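Local coordinates for protein importin-95 (Chaetomium thermophilum, PDB 4XRI) that probably carries protein cargo into the nucleus as a flexible HEAT-repeat receptor of the importin-beta family and probably binds a small GTPase, at residues N13-N18 / Q32-A37; Q44-L49 / N72-R77; A52-S57 / L106-S111; I62-G67 / G117-Q122; A87-Q92 / R100-A105. The protein carries 2 engineered substitutions. All coordinates share one frame; numbering follows the deposited sequence.

Interaction 1: N13-N18 / Q32-A37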
# COMPACT_ATOMS: atom_id res chain seq x y z
N ASN A 13 -11.42 -12.81 38.97
CA ASN A 13 -10.55 -11.66 39.18
C ASN A 13 -9.08 -12.02 38.95
O ASN A 13 -8.34 -11.27 38.31
CB ASN A 13 -10.73 -11.08 40.58
CG ASN A 13 -12.15 -10.63 40.85
OD1 ASN A 13 -13.08 -10.99 40.12
ND2 ASN A 13 -12.34 -9.84 41.90
N ILE A 14 -8.68 -13.17 39.47
CA ILE A 14 -7.31 -13.64 39.32
C ILE A 14 -7.04 -14.11 37.89
O ILE A 14 -5.96 -13.86 37.36
CB ILE A 14 -7.01 -14.78 40.32
CG1 ILE A 14 -7.03 -14.23 41.75
CG2 ILE A 14 -5.67 -15.43 40.02
CD1 ILE A 14 -6.70 -15.27 42.80
N ILE A 15 -8.02 -14.76 37.27
CA ILE A 15 -7.87 -15.18 35.88
C ILE A 15 -7.72 -13.96 34.97
O ILE A 15 -6.95 -13.99 34.01
CB ILE A 15 -9.05 -16.04 35.39
CG1 ILE A 15 -9.35 -17.18 36.37
CG2 ILE A 15 -8.77 -16.60 34.00
CD1 ILE A 15 -8.16 -18.05 36.67
N LEU A 16 -8.47 -12.91 35.26
CA LEU A 16 -8.41 -11.68 34.48
C LEU A 16 -7.11 -10.92 34.73
O LEU A 16 -6.52 -10.37 33.80
CB LEU A 16 -9.60 -10.77 34.79
CG LEU A 16 -10.97 -11.22 34.28
CD1 LEU A 16 -12.04 -10.27 34.78
CD2 LEU A 16 -10.98 -11.32 32.77
N GLU A 17 -6.67 -10.90 35.98
CA GLU A 17 -5.42 -10.25 36.33
C GLU A 17 -4.26 -10.96 35.64
O GLU A 17 -3.36 -10.32 35.10
CB GLU A 17 -5.21 -10.25 37.85
CG GLU A 17 -4.03 -9.40 38.31
CD GLU A 17 -4.23 -7.92 38.02
OE1 GLU A 17 -5.11 -7.30 38.65
OE2 GLU A 17 -3.50 -7.38 37.15
N ASN A 18 -4.31 -12.29 35.65
CA ASN A 18 -3.33 -13.09 34.93
C ASN A 18 -3.46 -12.92 33.43
O ASN A 18 -2.49 -13.05 32.68
CB ASN A 18 -3.48 -14.57 35.29
CG ASN A 18 -3.08 -14.86 36.73
OD1 ASN A 18 -2.22 -14.19 37.29
ND2 ASN A 18 -3.71 -15.87 37.32
N GLN A 32 -6.15 -19.43 27.92
CA GLN A 32 -6.60 -20.80 27.76
C GLN A 32 -7.78 -21.10 28.68
O GLN A 32 -8.75 -21.75 28.28
CB GLN A 32 -5.46 -21.78 28.03
CG GLN A 32 -4.43 -21.85 26.92
CD GLN A 32 -5.04 -22.21 25.59
OE1 GLN A 32 -5.53 -23.33 25.40
NE2 GLN A 32 -5.04 -21.27 24.66
N GLN A 33 -7.68 -20.62 29.92
CA GLN A 33 -8.74 -20.82 30.91
C GLN A 33 -10.04 -20.16 30.46
O GLN A 33 -11.12 -20.72 30.63
CB GLN A 33 -8.31 -20.26 32.27
CG GLN A 33 -7.10 -20.96 32.87
CD GLN A 33 -6.62 -20.29 34.14
OE1 GLN A 33 -5.86 -19.32 34.09
NE2 GLN A 33 -7.05 -20.81 35.28
N LEU A 34 -9.92 -18.96 29.88
CA LEU A 34 -11.08 -18.23 29.40
C LEU A 34 -11.72 -18.93 28.21
O LEU A 34 -12.94 -19.10 28.16
CB LEU A 34 -10.69 -16.80 29.02
CG LEU A 34 -10.20 -15.91 30.16
CD1 LEU A 34 -9.73 -14.57 29.62
CD2 LEU A 34 -11.29 -15.72 31.21
N THR A 35 -10.89 -19.32 27.25
CA THR A 35 -11.36 -20.02 26.06
C THR A 35 -12.04 -21.33 26.44
O THR A 35 -13.10 -21.67 25.91
CB THR A 35 -10.21 -20.32 25.08
OG1 THR A 35 -9.53 -19.10 24.75
CG2 THR A 35 -10.74 -20.96 23.81
N HIS A 36 -11.43 -22.05 27.37
CA HIS A 36 -12.00 -23.29 27.89
C HIS A 36 -13.34 -23.02 28.56
O HIS A 36 -14.29 -23.79 28.39
CB HIS A 36 -11.04 -23.96 28.88
CG HIS A 36 -11.69 -25.01 29.73
ND1 HIS A 36 -11.84 -24.87 31.09
CD2 HIS A 36 -12.24 -26.20 29.41
CE1 HIS A 36 -12.44 -25.94 31.57
NE2 HIS A 36 -12.70 -26.77 30.57
N ALA A 37 -13.40 -21.94 29.33
CA ALA A 37 -14.63 -21.54 30.00
C ALA A 37 -15.74 -21.24 29.00
O ALA A 37 -16.90 -21.58 29.21
CB ALA A 37 -14.39 -20.34 30.90
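Ile15 and Gln33 bring their CA atoms within 7.6 Å where helix 11-19 meets helix 24-40, a separation at which backbones stay apart and side chains must do the joining. This is packing between the first two helices modelled in the chain, at the start of the all-helical superhelix of an importin beta, and it illustrates how one beta-branched residue can serve two neighbours. The two outer branches of Ile15 divide the work. Its CG2, placed opposite the backbone N by a chi1 of -51°, reaches Leu34, while CD1, folded back by a chi2 of -54°, stands 3.3 Å from Gln33 NE2. That approach is van der Waals contact: no hydrogen bond crosses between the segments. Gln33 arrives as an extended chain running obliquely over the isoleucine, with NE2 closer to CD1 than OE1 is, and its own CB lies 4.1 Å from Ile15 CG2. Replacing Ile15 by an alanine would remove both branches and would probably leave a gap beside Leu34, with the amide of Gln33 freer to turn. Elsewhere Leu16 packs on Ile62 and Ala66 of helix 60-72, and Leu34 also touches Tyr45 of helix 42-54. Leu34 and Ile15 lie alongside, pointing opposite ways, and their closest approach is 3.9 Å, from Leu34 CD2 to Ile15 CG2.

Interaction 2: Q44-L49 / N72-R77. With SO4 (sulfate ion), chain G.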
# COMPACT_ATOMS: atom_id res chain seq x y z
N GLN A 44 -22.74 -19.38 31.05
CA GLN A 44 -22.18 -19.11 32.37
C GLN A 44 -20.94 -18.23 32.25
O GLN A 44 -20.66 -17.42 33.13
CB GLN A 44 -21.84 -20.43 33.08
CG GLN A 44 -21.99 -20.36 34.59
CD GLN A 44 -23.42 -20.11 35.02
OE1 GLN A 44 -24.37 -20.38 34.28
NE2 GLN A 44 -23.59 -19.58 36.23
N TYR A 45 -20.21 -18.42 31.16
CA TYR A 45 -19.06 -17.58 30.84
C TYR A 45 -19.49 -16.13 30.68
O TYR A 45 -18.86 -15.21 31.21
CB TYR A 45 -18.37 -18.09 29.57
CG TYR A 45 -17.18 -17.28 29.10
CD1 TYR A 45 -16.02 -17.21 29.85
CD2 TYR A 45 -17.21 -16.61 27.88
CE1 TYR A 45 -14.92 -16.49 29.42
CE2 TYR A 45 -16.12 -15.89 27.43
CZ TYR A 45 -14.97 -15.83 28.21
OH TYR A 45 -13.89 -15.11 27.77
N LEU A 46 -20.60 -15.93 29.97
CA LEU A 46 -21.15 -14.59 29.75
C LEU A 46 -21.59 -13.95 31.06
O LEU A 46 -21.27 -12.80 31.33
CB LEU A 46 -22.33 -14.65 28.78
CG LEU A 46 -22.03 -15.13 27.36
CD1 LEU A 46 -23.23 -14.87 26.45
CD2 LEU A 46 -20.78 -14.47 26.81
N LEU A 47 -22.34 -14.71 31.86
CA LEU A 47 -22.83 -14.23 33.15
C LEU A 47 -21.70 -13.83 34.07
O LEU A 47 -21.72 -12.74 34.66
CB LEU A 47 -23.68 -15.31 33.82
CG LEU A 47 -25.12 -15.43 33.32
CD1 LEU A 47 -25.82 -16.60 33.98
CD2 LEU A 47 -25.85 -14.13 33.59
N THR A 48 -20.71 -14.71 34.21
CA THR A 48 -19.55 -14.46 35.05
C THR A 48 -18.86 -13.15 34.68
O THR A 48 -18.54 -12.33 35.53
CB THR A 48 -18.53 -15.61 34.97
OG1 THR A 48 -19.16 -16.84 35.34
CG2 THR A 48 -17.35 -15.34 35.89
N LEU A 49 -18.65 -12.97 33.38
CA LEU A 49 -17.94 -11.81 32.87
C LEU A 49 -18.71 -10.51 33.05
O LEU A 49 -18.14 -9.49 33.45
CB LEU A 49 -17.60 -12.00 31.39
CG LEU A 49 -16.46 -12.97 31.09
CD1 LEU A 49 -16.22 -13.04 29.59
CD2 LEU A 49 -15.19 -12.53 31.81
N ASN A 72 -15.65 -9.78 23.32
CA ASN A 72 -14.98 -10.69 22.40
C ASN A 72 -15.61 -12.08 22.36
O ASN A 72 -15.25 -12.91 21.52
CB ASN A 72 -13.51 -10.82 22.77
CG ASN A 72 -12.71 -9.57 22.44
OD1 ASN A 72 -13.10 -8.78 21.58
ND2 ASN A 72 -11.58 -9.40 23.12
N ALA A 73 -16.54 -12.34 23.27
CA ALA A 73 -17.18 -13.64 23.34
C ALA A 73 -18.18 -13.83 22.21
O ALA A 73 -18.54 -14.96 21.87
CB ALA A 73 -17.86 -13.83 24.69
N PHE A 74 -18.63 -12.73 21.63
CA PHE A 74 -19.57 -12.79 20.51
C PHE A 74 -19.36 -11.65 19.52
O PHE A 74 -20.31 -11.16 18.91
CB PHE A 74 -21.02 -12.77 21.03
CG PHE A 74 -21.27 -11.74 22.09
CD1 PHE A 74 -21.63 -10.45 21.75
CD2 PHE A 74 -21.16 -12.07 23.44
CE1 PHE A 74 -21.87 -9.50 22.73
CE2 PHE A 74 -21.40 -11.12 24.42
CZ PHE A 74 -21.75 -9.84 24.06
N SER A 75 -18.10 -11.24 19.34
CA SER A 75 -17.76 -10.24 18.34
C SER A 75 -16.31 -10.37 17.89
O SER A 75 -15.46 -10.83 18.65
CB SER A 75 -18.02 -8.83 18.88
OG SER A 75 -17.14 -8.53 19.94
N ALA A 76 -16.05 -9.97 16.65
CA ALA A 76 -14.70 -10.01 16.09
C ALA A 76 -14.57 -9.09 14.88
O ALA A 76 -15.57 -8.71 14.28
CB ALA A 76 -14.33 -11.44 15.71
N ARG A 77 -13.34 -8.73 14.53
CA ARG A 77 -13.10 -7.92 13.35
C ARG A 77 -13.22 -8.76 12.09
O ARG A 77 -13.82 -8.34 11.10
CB ARG A 77 -11.72 -7.26 13.41
CG ARG A 77 -11.68 -6.00 14.26
CD ARG A 77 -10.27 -5.44 14.35
NE ARG A 77 -9.30 -6.46 14.73
CZ ARG A 77 -9.17 -6.96 15.96
NH1 ARG A 77 -9.97 -6.54 16.93
NH2 ARG A 77 -8.26 -7.88 16.21
S SO4 G . -10.36 -10.77 15.75
O1 SO4 G . -10.54 -11.34 14.41
O2 SO4 G . -11.01 -11.64 16.73
O3 SO4 G . -10.97 -9.45 15.80
O4 SO4 G . -8.94 -10.67 16.06
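Gln44 O, in the helix that carries Tyr45 and Leu46 onto Ala73, is gripped by two donors of one residue: Thr48 OG1 at 2.7 Å and Thr48 N at 2.9 Å, which reach it from opposite faces of its plane. The bonds tie the threonine back to its own helix, and the contact made by this turn is purely apolar. Ala73 CB is its hub, 3.7 Å from Leu46 CD2 and 3.8 Å from Tyr45 CE2, where the methyl meets the edge of the tyrosine ring near its plane. Leu49 CD1 lies above one face of that ring, offset toward its rim. Leu46 CD2 also approaches the edge of Phe74, 4.2 Å from its CD2, and the phenylalanine packs in turn on helix 114-131. Beyond, Arg77 N donates to O3 of a sulfate at 2.8 Å in a nearly straight bond (168°), and the same oxygen stands over the centre of the Arg77 guanidinium. The ion probably comes from the crystallisation liquor. With the methyls Ala73 CB and Leu46 CD2 against each other and at two ring edges, the buried junction between helix 42-54 and the loop before helix 79-91 probably depends on close fit and exclusion of water.

Interaction 3: A52-S57 / L106-S111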
# COMPACT_ATOMS: atom_id res chain seq x y z
N ALA A 52 -18.72 -9.51 36.73
CA ALA A 52 -17.44 -8.94 37.12
C ALA A 52 -17.29 -7.53 36.58
O ALA A 52 -16.65 -6.67 37.19
CB ALA A 52 -16.30 -9.82 36.62
N LEU A 53 -17.91 -7.29 35.43
CA LEU A 53 -17.93 -5.96 34.83
C LEU A 53 -18.80 -5.01 35.65
O LEU A 53 -18.48 -3.83 35.80
CB LEU A 53 -18.44 -6.04 33.39
CG LEU A 53 -18.86 -4.73 32.71
CD1 LEU A 53 -17.68 -3.78 32.57
CD2 LEU A 53 -19.49 -5.02 31.35
N ALA A 54 -19.89 -5.53 36.19
CA ALA A 54 -20.87 -4.71 36.91
C ALA A 54 -20.48 -4.51 38.37
O ALA A 54 -21.07 -3.67 39.06
CB ALA A 54 -22.25 -5.34 36.81
N ASN A 55 -19.50 -5.26 38.84
CA ASN A 55 -19.09 -5.22 40.24
C ASN A 55 -18.37 -3.92 40.61
O ASN A 55 -17.23 -3.70 40.21
CB ASN A 55 -18.20 -6.42 40.57
CG ASN A 55 -17.93 -6.57 42.06
OD1 ASN A 55 -18.25 -5.69 42.86
ND2 ASN A 55 -17.32 -7.69 42.43
N GLU A 56 -19.03 -3.07 41.39
CA GLU A 56 -18.47 -1.79 41.80
C GLU A 56 -17.36 -1.94 42.84
O GLU A 56 -16.66 -0.98 43.16
CB GLU A 56 -19.56 -0.88 42.35
CG GLU A 56 -20.59 -0.45 41.33
CD GLU A 56 -20.03 0.48 40.27
OE1 GLU A 56 -18.98 1.11 40.53
OE2 GLU A 56 -20.63 0.57 39.18
N SER A 57 -17.21 -3.14 43.39
CA SER A 57 -16.20 -3.39 44.41
C SER A 57 -14.86 -3.78 43.79
O SER A 57 -13.85 -3.91 44.49
CB SER A 57 -16.67 -4.48 45.37
OG SER A 57 -17.84 -4.09 46.06
N LEU A 106 -26.22 -2.51 30.54
CA LEU A 106 -26.91 -1.22 30.52
C LEU A 106 -26.69 -0.45 31.82
O LEU A 106 -26.39 0.75 31.79
CB LEU A 106 -28.41 -1.41 30.29
CG LEU A 106 -28.97 -1.11 28.90
CD1 LEU A 106 -30.49 -1.19 28.92
CD2 LEU A 106 -28.50 0.26 28.43
N GLU A 107 -26.85 -1.13 32.94
CA GLU A 107 -26.74 -0.51 34.25
C GLU A 107 -25.31 -0.03 34.55
O GLU A 107 -25.11 0.95 35.26
CB GLU A 107 -27.21 -1.47 35.34
CG GLU A 107 -28.72 -1.68 35.35
CD GLU A 107 -29.16 -2.88 36.17
OE1 GLU A 107 -30.38 -3.12 36.27
OE2 GLU A 107 -28.28 -3.59 36.71
N THR A 108 -24.33 -0.73 33.98
CA THR A 108 -22.92 -0.43 34.23
C THR A 108 -22.50 0.91 33.59
O THR A 108 -21.50 1.51 33.98
CB THR A 108 -22.02 -1.57 33.71
OG1 THR A 108 -22.40 -2.80 34.34
CG2 THR A 108 -20.54 -1.32 33.99
N LEU A 109 -23.29 1.37 32.62
CA LEU A 109 -23.04 2.67 32.00
C LEU A 109 -23.02 3.81 33.02
O LEU A 109 -22.36 4.83 32.82
CB LEU A 109 -24.09 2.97 30.93
CG LEU A 109 -24.13 2.11 29.67
CD1 LEU A 109 -25.20 2.65 28.72
CD2 LEU A 109 -22.78 2.07 28.98
N ALA A 110 -23.75 3.62 34.11
CA ALA A 110 -23.90 4.65 35.13
C ALA A 110 -22.74 4.66 36.13
O ALA A 110 -22.64 5.57 36.95
CB ALA A 110 -25.22 4.47 35.87
N SER A 111 -21.88 3.66 36.04
CA SER A 111 -20.75 3.52 36.96
C SER A 111 -19.83 4.74 36.94
O SER A 111 -19.48 5.23 35.88
CB SER A 111 -19.94 2.26 36.64
OG SER A 111 -18.81 2.16 37.49
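Ser111 OG donates a 2.9 Å hydrogen bond to Glu56 OE2, meeting it on the syn side, the side of the carboxylate's other oxygen. The serine hydroxyl is opposite its backbone N (chi1 177°), which directs it across to the glutamate, and the glutamate chain bends at chi2 (-68°) to present its acid. The rest of the first shell is a close meeting of backbones: the CA atoms of Ala54 and Thr108 are 5.5 Å apart. Thr108 fills the narrow space, its CG2 3.7 Å from Leu53 O and 4.0 Å from Leu53 CG as the two side chains pass at a slant, while its OG1 rests 3.5 Å from Ala54 CB. That hydroxyl is satisfied within its own helix, by Leu104 O. In the all-helical N-terminal region of importin beta, the contact joins the C-terminal parts of helices 42-54 and 95-108 and the turns that follow them. A type I turn from Thr108 to Ser111, closed by Ser111 N on Thr108 O at 3.0 Å, brings the serine round to Glu56. In the loop after helix 42-54, Asn55 OD1 accepts from Ser57 N in an Asx turn, the donor lying above the carbonyl plane. Ser111 OG is also bonded to Asn113 N, so an alanine at Ser111 would probably leave both that amide and Glu56 OE2 without this partner. Farther out, Arg63 makes a salt bridge from NH1 to Glu56 OE1, and its NE binds Leu53 O.

Interaction 4: I62-G67 / G117-Q122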
# COMPACT_ATOMS: atom_id res chain seq x y z
N ILE A 62 -9.73 -4.43 36.08
CA ILE A 62 -10.31 -5.77 36.11
C ILE A 62 -11.66 -5.78 35.42
O ILE A 62 -11.95 -6.65 34.59
CB ILE A 62 -10.47 -6.29 37.55
CG1 ILE A 62 -9.11 -6.44 38.23
CG2 ILE A 62 -11.21 -7.63 37.55
CD1 ILE A 62 -8.17 -7.36 37.49
N ARG A 63 -12.49 -4.79 35.76
CA ARG A 63 -13.82 -4.66 35.18
C ARG A 63 -13.76 -4.45 33.67
O ARG A 63 -14.54 -5.02 32.92
CB ARG A 63 -14.58 -3.51 35.84
CG ARG A 63 -14.73 -3.66 37.34
CD ARG A 63 -15.38 -2.44 37.95
NE ARG A 63 -16.77 -2.29 37.55
CZ ARG A 63 -17.55 -1.28 37.93
NH1 ARG A 63 -17.07 -0.33 38.72
NH2 ARG A 63 -18.81 -1.22 37.50
N ALA A 64 -12.82 -3.61 33.24
CA ALA A 64 -12.61 -3.36 31.82
C ALA A 64 -12.22 -4.66 31.11
O ALA A 64 -12.77 -4.98 30.06
CB ALA A 64 -11.54 -2.30 31.61
N ALA A 65 -11.29 -5.39 31.72
CA ALA A 65 -10.84 -6.67 31.19
C ALA A 65 -12.00 -7.64 31.03
O ALA A 65 -12.10 -8.34 30.02
CB ALA A 65 -9.78 -7.27 32.10
N ALA A 66 -12.88 -7.67 32.02
CA ALA A 66 -14.07 -8.52 31.99
C ALA A 66 -14.99 -8.11 30.85
O ALA A 66 -15.50 -8.96 30.12
CB ALA A 66 -14.81 -8.45 33.31
N GLY A 67 -15.18 -6.81 30.70
CA GLY A 67 -16.04 -6.27 29.66
C GLY A 67 -15.50 -6.54 28.27
O GLY A 67 -16.27 -6.84 27.35
N GLY A 117 -17.36 1.80 32.60
CA GLY A 117 -18.37 2.42 31.76
C GLY A 117 -18.05 2.29 30.28
O GLY A 117 -18.92 1.98 29.48
N GLN A 118 -16.79 2.54 29.93
CA GLN A 118 -16.34 2.42 28.55
C GLN A 118 -16.49 0.99 28.06
O GLN A 118 -16.99 0.76 26.96
CB GLN A 118 -14.88 2.86 28.42
CG GLN A 118 -14.44 3.20 27.00
CD GLN A 118 -14.04 1.97 26.20
OE1 GLN A 118 -13.83 0.89 26.75
NE2 GLN A 118 -13.94 2.14 24.88
N ALA A 119 -16.06 0.05 28.89
CA ALA A 119 -16.14 -1.37 28.56
C ALA A 119 -17.59 -1.80 28.33
O ALA A 119 -17.88 -2.56 27.41
CB ALA A 119 -15.51 -2.21 29.65
N ALA A 120 -18.48 -1.31 29.18
CA ALA A 120 -19.91 -1.60 29.06
C ALA A 120 -20.46 -1.06 27.74
O ALA A 120 -21.32 -1.68 27.12
CB ALA A 120 -20.67 -1.03 30.23
N ALA A 121 -19.96 0.10 27.33
CA ALA A 121 -20.36 0.70 26.06
C ALA A 121 -19.96 -0.19 24.89
O ALA A 121 -20.72 -0.34 23.93
CB ALA A 121 -19.74 2.08 25.90
N GLN A 122 -18.78 -0.79 24.99
CA GLN A 122 -18.31 -1.74 23.98
C GLN A 122 -19.21 -2.97 23.91
O GLN A 122 -19.59 -3.42 22.83
CB GLN A 122 -16.87 -2.17 24.26
CG GLN A 122 -15.84 -1.09 24.00
CD GLN A 122 -14.42 -1.64 23.98
OE1 GLN A 122 -14.10 -2.53 23.20
NE2 GLN A 122 -13.57 -1.11 24.86
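Ala64 and Gly67 together seat the methyl of Ala119, where helices 60-72 and 114-131 run side by side in the same direction, 5° apart, with segment axes approaching to 8.3 Å. Such parallel packing of helices that are not neighbours in sequence is an example of the layered, solenoid-like architecture of HEAT-repeat receptors. Along segment 62-67, Ile62 turns to helix 11-19, where it touches Glu17. Arg63 offers its backbone to the contact, with O 4.4 Å from Ala119 CB. Next, Ala64 makes the nearest approach: its CA lies 3.8 Å from Ala119 CB, so that one methyl rests on the helix backbone itself. The two alanine methyls, Ala64 CB and Ala119 CB, are 4.4 Å apart. The closest CA pair is Gly67 and Ala119, 5.0 Å apart. A CB built on Gly67 would fall just 2.7 Å from Ala119 CB, a clash, so the close spacing depends on the missing side chain. Alongside this small-residue seam, helix 114-131 fixes its own glutamines. Gln118, with its CG opposite the backbone N (chi1 -162°), offers OE1 to the residue a turn later. Gln122 NE2 bonds to that OE1 at 2.8 Å and 160°, on a lone pair in the carbonyl plane and within its own amide plane.

Interaction 5: A87-Q92 / R100-A105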
# COMPACT_ATOMS: atom_id res chain seq x y z
N ALA A 87 -23.40 -15.89 16.03
CA ALA A 87 -24.31 -17.03 16.05
C ALA A 87 -24.36 -17.64 17.45
O ALA A 87 -25.39 -18.17 17.87
CB ALA A 87 -23.88 -18.08 15.05
N LYS A 88 -23.25 -17.54 18.17
CA LYS A 88 -23.17 -18.04 19.54
C LYS A 88 -24.08 -17.24 20.46
O LYS A 88 -24.71 -17.80 21.37
CB LYS A 88 -21.73 -18.01 20.06
CG LYS A 88 -20.77 -18.91 19.30
CD LYS A 88 -19.40 -18.97 19.98
CE LYS A 88 -19.50 -19.63 21.35
NZ LYS A 88 -18.18 -19.68 22.04
N TRP A 89 -24.17 -15.93 20.24
CA TRP A 89 -25.06 -15.10 21.04
C TRP A 89 -26.51 -15.42 20.73
O TRP A 89 -27.35 -15.52 21.63
CB TRP A 89 -24.80 -13.61 20.79
CG TRP A 89 -25.81 -12.72 21.46
CD1 TRP A 89 -26.96 -12.23 20.92
CD2 TRP A 89 -25.76 -12.23 22.81
NE1 TRP A 89 -27.63 -11.46 21.84
CE2 TRP A 89 -26.91 -11.45 23.01
CE3 TRP A 89 -24.85 -12.38 23.86
CZ2 TRP A 89 -27.18 -10.81 24.22
CZ3 TRP A 89 -25.12 -11.74 25.06
CH2 TRP A 89 -26.27 -10.97 25.23
N LEU A 90 -26.80 -15.59 19.44
CA LEU A 90 -28.17 -15.84 18.99
C LEU A 90 -28.69 -17.22 19.38
O LEU A 90 -29.81 -17.34 19.87
CB LEU A 90 -28.25 -15.67 17.47
CG LEU A 90 -28.31 -14.24 16.93
CD1 LEU A 90 -28.39 -14.24 15.41
CD2 LEU A 90 -29.49 -13.49 17.53
N ASN A 91 -27.88 -18.26 19.18
CA ASN A 91 -28.39 -19.62 19.26
C ASN A 91 -27.79 -20.52 20.34
O ASN A 91 -28.22 -21.66 20.51
CB ASN A 91 -28.20 -20.31 17.90
CG ASN A 91 -29.11 -19.75 16.83
OD1 ASN A 91 -30.29 -19.50 17.08
ND2 ASN A 91 -28.57 -19.55 15.64
N GLN A 92 -26.81 -20.02 21.08
CA GLN A 92 -26.20 -20.83 22.13
C GLN A 92 -26.38 -20.22 23.51
O GLN A 92 -25.70 -20.59 24.47
CB GLN A 92 -24.72 -21.05 21.82
CG GLN A 92 -24.49 -21.89 20.57
CD GLN A 92 -23.03 -22.09 20.24
OE1 GLN A 92 -22.62 -21.94 19.09
NE2 GLN A 92 -22.24 -22.44 21.25
N ARG A 100 -30.29 -10.90 31.11
CA ARG A 100 -29.45 -10.59 32.25
C ARG A 100 -28.19 -9.83 31.84
O ARG A 100 -27.83 -8.83 32.46
CB ARG A 100 -29.06 -11.88 32.99
CG ARG A 100 -28.25 -11.66 34.24
CD ARG A 100 -29.03 -10.91 35.30
NE ARG A 100 -28.26 -10.75 36.53
CZ ARG A 100 -28.61 -9.94 37.53
NH1 ARG A 100 -27.85 -9.86 38.61
NH2 ARG A 100 -29.72 -9.21 37.44
N VAL A 101 -27.53 -10.31 30.80
CA VAL A 101 -26.32 -9.67 30.29
C VAL A 101 -26.63 -8.26 29.80
O VAL A 101 -25.90 -7.31 30.11
CB VAL A 101 -25.69 -10.48 29.14
CG1 VAL A 101 -24.57 -9.69 28.47
CG2 VAL A 101 -25.15 -11.81 29.66
N LYS A 102 -27.72 -8.13 29.05
CA LYS A 102 -28.15 -6.84 28.51
C LYS A 102 -28.44 -5.83 29.62
O LYS A 102 -28.01 -4.67 29.53
CB LYS A 102 -29.39 -7.02 27.63
CG LYS A 102 -29.08 -7.59 26.25
CD LYS A 102 -30.28 -8.27 25.62
CE LYS A 102 -31.39 -7.28 25.29
NZ LYS A 102 -32.52 -7.95 24.59
N GLN A 103 -29.15 -6.26 30.65
CA GLN A 103 -29.55 -5.36 31.73
C GLN A 103 -28.36 -4.91 32.57
O GLN A 103 -28.24 -3.73 32.91
CB GLN A 103 -30.60 -6.02 32.62
CG GLN A 103 -31.12 -5.12 33.73
CD GLN A 103 -31.79 -3.87 33.21
OE1 GLN A 103 -32.33 -3.85 32.10
NE2 GLN A 103 -31.76 -2.80 34.00
N LEU A 104 -27.48 -5.85 32.91
CA LEU A 104 -26.30 -5.54 33.70
C LEU A 104 -25.34 -4.63 32.94
O LEU A 104 -24.75 -3.72 33.51
CB LEU A 104 -25.58 -6.82 34.12
CG LEU A 104 -26.20 -7.59 35.29
CD1 LEU A 104 -25.37 -8.83 35.62
CD2 LEU A 104 -26.33 -6.70 36.51
N ALA A 105 -25.21 -4.88 31.64
CA ALA A 105 -24.37 -4.05 30.78
C ALA A 105 -24.91 -2.62 30.73
O ALA A 105 -24.16 -1.66 30.86
CB ALA A 105 -24.28 -4.64 29.38
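Trp89 and Val101 meet through apolar packing with their CA atoms 10.8 Å apart, a span the long indole bridges between helices 79-91 and 95-108. A chi1 of 173° sets the tryptophan CG opposite the backbone N and carries the indole out toward the other helix. Its six-membered end does the touching. CH2 is 3.9 Å from Val101 CG1, CZ3 is 4.0 Å from the same methyl, and Val101 CB lies in the ring plane, so the valine abuts an edge of the indole. Farther along that rim, Lys102 brings the aliphatic part of its chain, with CD 4.2 Å from Trp89 CZ2. Aromatic contact comes from outside: the Trp89 ring meets Phe74 with planes about 45° apart, and Leu46 of helix 42-54 also touches it, so the tryptophan belongs to a core shared by several helices of the importin-beta N-terminal region. Polar interactions lie round this apolar patch. Glu131 of helix 114-131 binds Trp89 NE1 with OE2 and forms a salt bridge to Lys102 NZ with OE1, one carboxylate thus serving both sides of the contact. Lys102 also makes a cation-pi contact with Trp137. The chemistry implies a division of labour: the hydrocarbon edges fill the space between the helices, while the shared acid probably helps to hold the indole's rotation and to offset the lysine's charge.

All five contacts lie on one side of the chain's centre. Interaction 1 is a surface contact; the other four are buried. Helix 42-54 serves both interaction 2 and interaction 3, whereas helix 95-108 serves interactions 3 and 5. Centres of interactions 2 and 5 are 8 Å apart, and their apolar residues merge through Phe74, Trp89, Leu46 and Val101. Interactions 3 and 4, also 8 Å apart between centres, are joined instead by polar bonds of Arg63. Chemistry follows place: aromatic and branched side chains fill the wider spacings, alanine and glycine line the closely spaced parallel helices, and the one hydrogen bond across the segments, in interaction 3, lies beyond the ends of its helices. Tyr45 links interaction 2 to interaction 1.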